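PDB 2DJW: probable transcriptional regulator, AsnC family from Thermus thermophilus, which is of unknown function but consists of a stand-alone RAM domain, the ligand-binding module of Lrp/AsnC-family transcriptional regulators. Local coordinates for residues Thr3-Ile8 with Val41-Leu46; Leu7-Gly12 with Val66-Thr71. One frame throughout, in Å; residues are numbered along the deposited sequence.

In the fold
Both contacts are antiparallel ladders of one four-stranded sheet, and both use strand 2-10: contact 1 joins it to strand 40-46, contact 2 to strand 66-77, the outermost on that side within this chain. L7 and I8 belong to both: the backbone of L7 bonds to E70, that of I8 to L40. The contact centres lie 12 Å apart, contact 1 near the middle of the chain. They meet on the helix-covered face, where V6 CG1 packs 3.4 Å from T69 OG1. The zinc ligands E50 and D54, whose metal is not bound to this chain here, lie nearer contact 1, the L46 side chain being about 7 Å from that of D54.

Contact 1. Residues Thr3-Ile8 with Val41-Leu46; sequences TAFVLI and VALVRL
V6 and A42 form the tight middle of an antiparallel ladder between the two inner strands of the sheet of the βαββαβ RAM domain. V6 N donates almost straight to A42 O (178°), and V6 O accepts A42 N at 2.7 Å. On the face bearing the V6 and A42 side chains, covered by helix 52-60, V6 CG2 crosses V44 CG2 at 3.8 Å, and I8 CD1 reaches back to A42 CB. On the opposite face L43 has CG anti to its backbone N (chi1 176°), which brings CD1 against both T3 CG2 (3.6 Å) and F5 CE1 (3.7 Å); L43 of the second subunit packs here too. Toward T3 and R45 the ladder slackens: A4 N to V44 O is a weak bond of 3.3 Å, and R45 is partly exposed. Its NH1 donates to T3 OG1 at 2.9 Å, the hydroxyl at the edge of the guanidinium and in its plane, while NH2 forms a salt bridge with E30 of the second subunit. A valine in place of T3 would probably cost NH1 this acceptor and leave the guanidinium less firmly set in rotation. One face of that guanidinium is lined by L43 CD2, 3.8 Å above the plane.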
loop_
_atom_site.group_PDB
_atom_site.type_symbol
_atom_site.label_atom_id
_atom_site.label_comp_id
_atom_site.label_asym_id
_atom_site.label_seq_id
_atom_site.Cartn_x
_atom_site.Cartn_y
_atom_site.Cartn_z
ATOM N N THR A 3 23.560 2.994 15.982
ATOM C CA THR A 3 23.147 3.804 14.850
ATOM C C THR A 3 21.665 3.572 14.477
ATOM O O THR A 3 21.146 2.453 14.575
ATOM C CB THR A 3 24.072 3.579 13.651
ATOM O OG1 THR A 3 25.384 4.034 13.999
ATOM C CG2 THR A 3 23.603 4.355 12.424
ATOM N N ALA A 4 21.008 4.660 14.072
ATOM C CA ALA A 4 19.642 4.640 13.591
ATOM C C ALA A 4 19.518 5.590 12.404
ATOM O O ALA A 4 20.239 6.592 12.308
ATOM C CB ALA A 4 18.688 5.044 14.711
ATOM N N PHE A 5 18.617 5.261 11.490
ATOM C CA PHE A 5 18.331 6.107 10.337
ATOM C C PHE A 5 16.915 6.567 10.568
ATOM O O PHE A 5 16.005 5.740 10.581
ATOM C CB PHE A 5 18.443 5.314 9.013
ATOM C CG PHE A 5 19.828 4.758 8.762
ATOM C CD1 PHE A 5 20.757 5.480 8.026
ATOM C CD2 PHE A 5 20.219 3.529 9.313
ATOM C CE1 PHE A 5 22.049 4.985 7.828
ATOM C CE2 PHE A 5 21.507 3.034 9.112
ATOM C CZ PHE A 5 22.423 3.749 8.366
ATOM N N VAL A 6 16.733 7.869 10.808
ATOM C CA VAL A 6 15.385 8.417 11.053
ATOM C C VAL A 6 14.835 9.085 9.800
ATOM O O VAL A 6 15.394 10.050 9.274
ATOM C CB VAL A 6 15.276 9.351 12.298
ATOM C CG1 VAL A 6 13.826 9.611 12.622
ATOM C CG2 VAL A 6 15.964 8.726 13.510
ATOM N N LEU A 7 13.746 8.517 9.310
ATOM C CA LEU A 7 13.103 8.993 8.115
ATOM C C LEU A 7 11.979 9.974 8.525
ATOM O O LEU A 7 11.048 9.606 9.234
ATOM C CB LEU A 7 12.553 7.787 7.339
ATOM C CG LEU A 7 13.414 6.913 6.382
ATOM C CD1 LEU A 7 14.841 6.586 6.849
ATOM C CD2 LEU A 7 12.658 5.623 6.019
ATOM N N ILE A 8 12.099 11.225 8.069
ATOM C CA ILE A 8 11.169 12.306 8.437
ATOM C C ILE A 8 10.397 12.816 7.212
ATOM O O ILE A 8 11.001 13.286 6.239
ATOM C CB ILE A 8 11.914 13.475 9.119
ATOM C CG1 ILE A 8 12.906 12.970 10.164
ATOM C CG2 ILE A 8 10.967 14.498 9.735
ATOM C CD1 ILE A 8 14.351 13.230 9.756
ATOM N N VAL A 41 16.219 12.696 6.055
ATOM C CA VAL A 41 16.741 11.517 6.756
ATOM C C VAL A 41 17.740 12.015 7.771
ATOM O O VAL A 41 18.665 12.749 7.396
ATOM C CB VAL A 41 17.492 10.506 5.806
ATOM C CG1 VAL A 41 18.076 9.328 6.601
ATOM C CG2 VAL A 41 16.572 9.982 4.726
ATOM N N ALA A 42 17.585 11.601 9.031
ATOM C CA ALA A 42 18.632 11.847 10.015
ATOM C C ALA A 42 19.459 10.604 10.350
ATOM O O ALA A 42 18.919 9.598 10.793
ATOM C CB ALA A 42 18.054 12.473 11.312
ATOM N N LEU A 43 20.770 10.699 10.161
ATOM C CA LEU A 43 21.705 9.713 10.678
ATOM C C LEU A 43 22.069 10.085 12.122
ATOM O O LEU A 43 22.780 11.072 12.363
ATOM C CB LEU A 43 22.958 9.646 9.804
ATOM C CG LEU A 43 24.095 8.726 10.251
ATOM C CD1 LEU A 43 23.637 7.270 10.241
ATOM C CD2 LEU A 43 25.326 8.901 9.355
ATOM N N VAL A 44 21.567 9.275 13.057
ATOM C CA VAL A 44 21.697 9.485 14.485
ATOM C C VAL A 44 22.692 8.459 15.089
ATOM O O VAL A 44 22.866 7.356 14.558
ATOM C CB VAL A 44 20.297 9.397 15.196
ATOM C CG1 VAL A 44 20.389 9.808 16.621
ATOM C CG2 VAL A 44 19.266 10.308 14.524
ATOM N N ARG A 45 23.356 8.845 16.181
ATOM C CA ARG A 45 24.254 7.950 16.923
ATOM C C ARG A 45 23.796 7.948 18.349
ATOM O O ARG A 45 23.681 9.016 18.953
ATOM C CB ARG A 45 25.704 8.446 16.870
ATOM C CG ARG A 45 26.221 8.776 15.476
ATOM C CD ARG A 45 26.403 7.548 14.620
ATOM N NE ARG A 45 27.213 7.890 13.459
ATOM C CZ ARG A 45 27.466 7.081 12.444
ATOM N NH1 ARG A 45 26.959 5.854 12.431
ATOM N NH2 ARG A 45 28.224 7.505 11.437
ATOM N N LEU A 46 23.516 6.768 18.893
ATOM C CA LEU A 46 22.927 6.677 20.233
ATOM C C LEU A 46 23.799 5.968 21.266
ATOM O O LEU A 46 24.449 4.969 20.959
ATOM C CB LEU A 46 21.554 5.999 20.170
ATOM C CG LEU A 46 20.553 6.482 19.112
ATOM C CD1 LEU A 46 19.572 5.372 18.769
ATOM C CD2 LEU A 46 19.835 7.743 19.606
#

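Contact 2. Residues Leu7-Gly12 with Val66-Thr71; sequences LIRPRG and VERTET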
loop_
_atom_site.group_PDB
_atom_site.type_symbol
_atom_site.label_atom_id
_atom_site.label_comp_id
_atom_site.label_asym_id
_atom_site.label_seq_id
_atom_site.Cartn_x
_atom_site.Cartn_y
_atom_site.Cartn_z
ATOM N N LEU A 7 13.746 8.517 9.310
ATOM C CA LEU A 7 13.103 8.993 8.115
ATOM C C LEU A 7 11.979 9.974 8.525
ATOM O O LEU A 7 11.048 9.606 9.234
ATOM C CB LEU A 7 12.553 7.787 7.339
ATOM C CG LEU A 7 13.414 6.913 6.382
ATOM C CD1 LEU A 7 14.841 6.586 6.849
ATOM C CD2 LEU A 7 12.658 5.623 6.019
ATOM N N ILE A 8 12.099 11.225 8.069
ATOM C CA ILE A 8 11.169 12.306 8.437
ATOM C C ILE A 8 10.397 12.816 7.212
ATOM O O ILE A 8 11.001 13.286 6.239
ATOM C CB ILE A 8 11.914 13.475 9.119
ATOM C CG1 ILE A 8 12.906 12.970 10.164
ATOM C CG2 ILE A 8 10.967 14.498 9.735
ATOM C CD1 ILE A 8 14.351 13.230 9.756
ATOM N N ARG A 9 9.074 12.671 7.250
ATOM C CA ARG A 9 8.192 13.318 6.284
ATOM C C ARG A 9 7.588 14.596 6.896
ATOM O O ARG A 9 6.693 14.531 7.760
ATOM C CB ARG A 9 7.071 12.376 5.826
ATOM C CG ARG A 9 5.920 13.080 5.071
ATOM C CD ARG A 9 4.874 12.099 4.606
ATOM N NE ARG A 9 5.522 10.998 3.886
ATOM C CZ ARG A 9 5.522 9.717 4.260
ATOM N NH1 ARG A 9 4.859 9.314 5.344
ATOM N NH2 ARG A 9 6.174 8.835 3.519
ATOM N N PRO A 10 8.105 15.764 6.481
ATOM C CA PRO A 10 7.555 17.035 6.955
ATOM C C PRO A 10 6.432 17.544 6.063
ATOM O O PRO A 10 6.304 17.100 4.905
ATOM C CB PRO A 10 8.748 17.971 6.829
ATOM C CG PRO A 10 9.469 17.476 5.620
ATOM C CD PRO A 10 9.242 15.977 5.560
ATOM N N ARG A 11 5.637 18.477 6.597
ATOM C CA ARG A 11 4.857 19.404 5.752
ATOM C C ARG A 11 5.843 20.046 4.773
ATOM O O ARG A 11 6.967 20.406 5.160
ATOM C CB ARG A 11 4.169 20.485 6.599
ATOM C CG ARG A 11 3.102 21.310 5.837
ATOM C CD ARG A 11 2.786 22.649 6.516
ATOM N NE ARG A 11 2.285 22.445 7.867
ATOM C CZ ARG A 11 2.748 23.050 8.957
ATOM N NH1 ARG A 11 3.725 23.947 8.878
ATOM N NH2 ARG A 11 2.220 22.756 10.142
ATOM N N GLY A 12 5.441 20.145 3.509
ATOM C CA GLY A 12 6.315 20.615 2.432
ATOM C C GLY A 12 6.981 21.972 2.619
ATOM O O GLY A 12 8.107 22.171 2.154
ATOM N N VAL A 66 5.968 18.110 11.468
ATOM C CA VAL A 66 6.329 16.734 11.098
ATOM C C VAL A 66 5.090 15.838 10.984
ATOM O O VAL A 66 4.335 15.656 11.943
ATOM C CB VAL A 66 7.423 16.113 12.020
ATOM C CG1 VAL A 66 8.617 17.071 12.222
ATOM C CG2 VAL A 66 6.847 15.712 13.331
ATOM N N GLU A 67 4.866 15.312 9.792
ATOM C CA GLU A 67 3.729 14.446 9.553
ATOM C C GLU A 67 3.977 12.997 10.031
ATOM O O GLU A 67 3.226 12.477 10.867
ATOM C CB GLU A 67 3.345 14.486 8.075
ATOM C CG GLU A 67 2.639 15.771 7.676
ATOM C CD GLU A 67 2.398 15.864 6.196
ATOM O OE1 GLU A 67 1.489 16.618 5.787
ATOM O OE2 GLU A 67 3.124 15.198 5.429
ATOM N N ARG A 68 5.020 12.362 9.490
ATOM C CA ARG A 68 5.413 11.004 9.868
ATOM C C ARG A 68 6.919 10.903 10.068
ATOM O O ARG A 68 7.706 11.555 9.371
ATOM C CB ARG A 68 4.990 9.974 8.808
ATOM C CG ARG A 68 3.469 9.797 8.622
ATOM C CD ARG A 68 2.811 8.919 9.706
ATOM N NE ARG A 68 1.357 8.931 9.538
ATOM C CZ ARG A 68 0.630 7.926 9.036
ATOM N NH1 ARG A 68 1.196 6.771 8.673
ATOM N NH2 ARG A 68 -0.689 8.066 8.919
ATOM N N THR A 69 7.293 10.061 11.022
ATOM C CA THR A 69 8.671 9.630 11.236
ATOM C C THR A 69 8.741 8.083 11.106
ATOM O O THR A 69 7.784 7.364 11.498
ATOM C CB THR A 69 9.175 10.121 12.622
ATOM O OG1 THR A 69 10.564 10.410 12.565
ATOM C CG2 THR A 69 8.935 9.108 13.716
ATOM N N GLU A 70 9.849 7.573 10.554
ATOM C CA GLU A 70 10.120 6.123 10.585
ATOM C C GLU A 70 11.574 5.800 10.894
ATOM O O GLU A 70 12.448 6.159 10.145
ATOM C CB GLU A 70 9.685 5.434 9.285
ATOM C CG GLU A 70 9.228 4.008 9.508
ATOM C CD GLU A 70 9.454 3.092 8.313
ATOM O OE1 GLU A 70 9.353 3.562 7.165
ATOM O OE2 GLU A 70 9.703 1.883 8.533
ATOM N N THR A 71 11.824 5.128 12.011
ATOM C CA THR A 71 13.185 4.861 12.473
ATOM C C THR A 71 13.648 3.445 12.108
ATOM O O THR A 71 12.987 2.442 12.452
ATOM C CB THR A 71 13.334 5.085 13.979
ATOM O OG1 THR A 71 12.945 6.418 14.292
ATOM C CG2 THR A 71 14.789 4.890 14.437
#
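R9 faces both E67 and R68 across a classic beta bulge, which interrupts the antiparallel ladder joining strand 2-10 to strand 66-77 in the RAM-domain sheet. Its carbonyl serves two donors: E67 N at 2.8 Å, nearly head-on to the C=O, and R68 N at 3.2 Å, in the carbonyl plane on a lone pair. R9 N is satisfied in turn by R68 O. Before the bulge the pairing is regular. L7 N donates to E70 O, and E70 N returns to L7 O at 2.7 Å. The T69 hydroxyl adds a weak bond to the same L7 O, at 3.5 Å. Across the bulge I8 CG2 and V66 CG1 touch on the face that carries P10, which packs against helix 15-22.

The guanidinium groups of R9 and R11 find partners outside the two segments. R9 leaves the backbone with CG anti to N (chi1 166°) and then bends at chi3, its NH2 donating to P37 O and its guanidinium forming a cation-pi contact with Y38; R11 is held by a salt bridge to E64. E67 meets R9 through the aliphatic part, OE2 lying 3.5 Å from R9 CG; the same OE2 has a long, weak ion pair with R68 of the fourth subunit. R68 runs alongside R9, and R9 NH1 rests 3.5 Å from R68 CB.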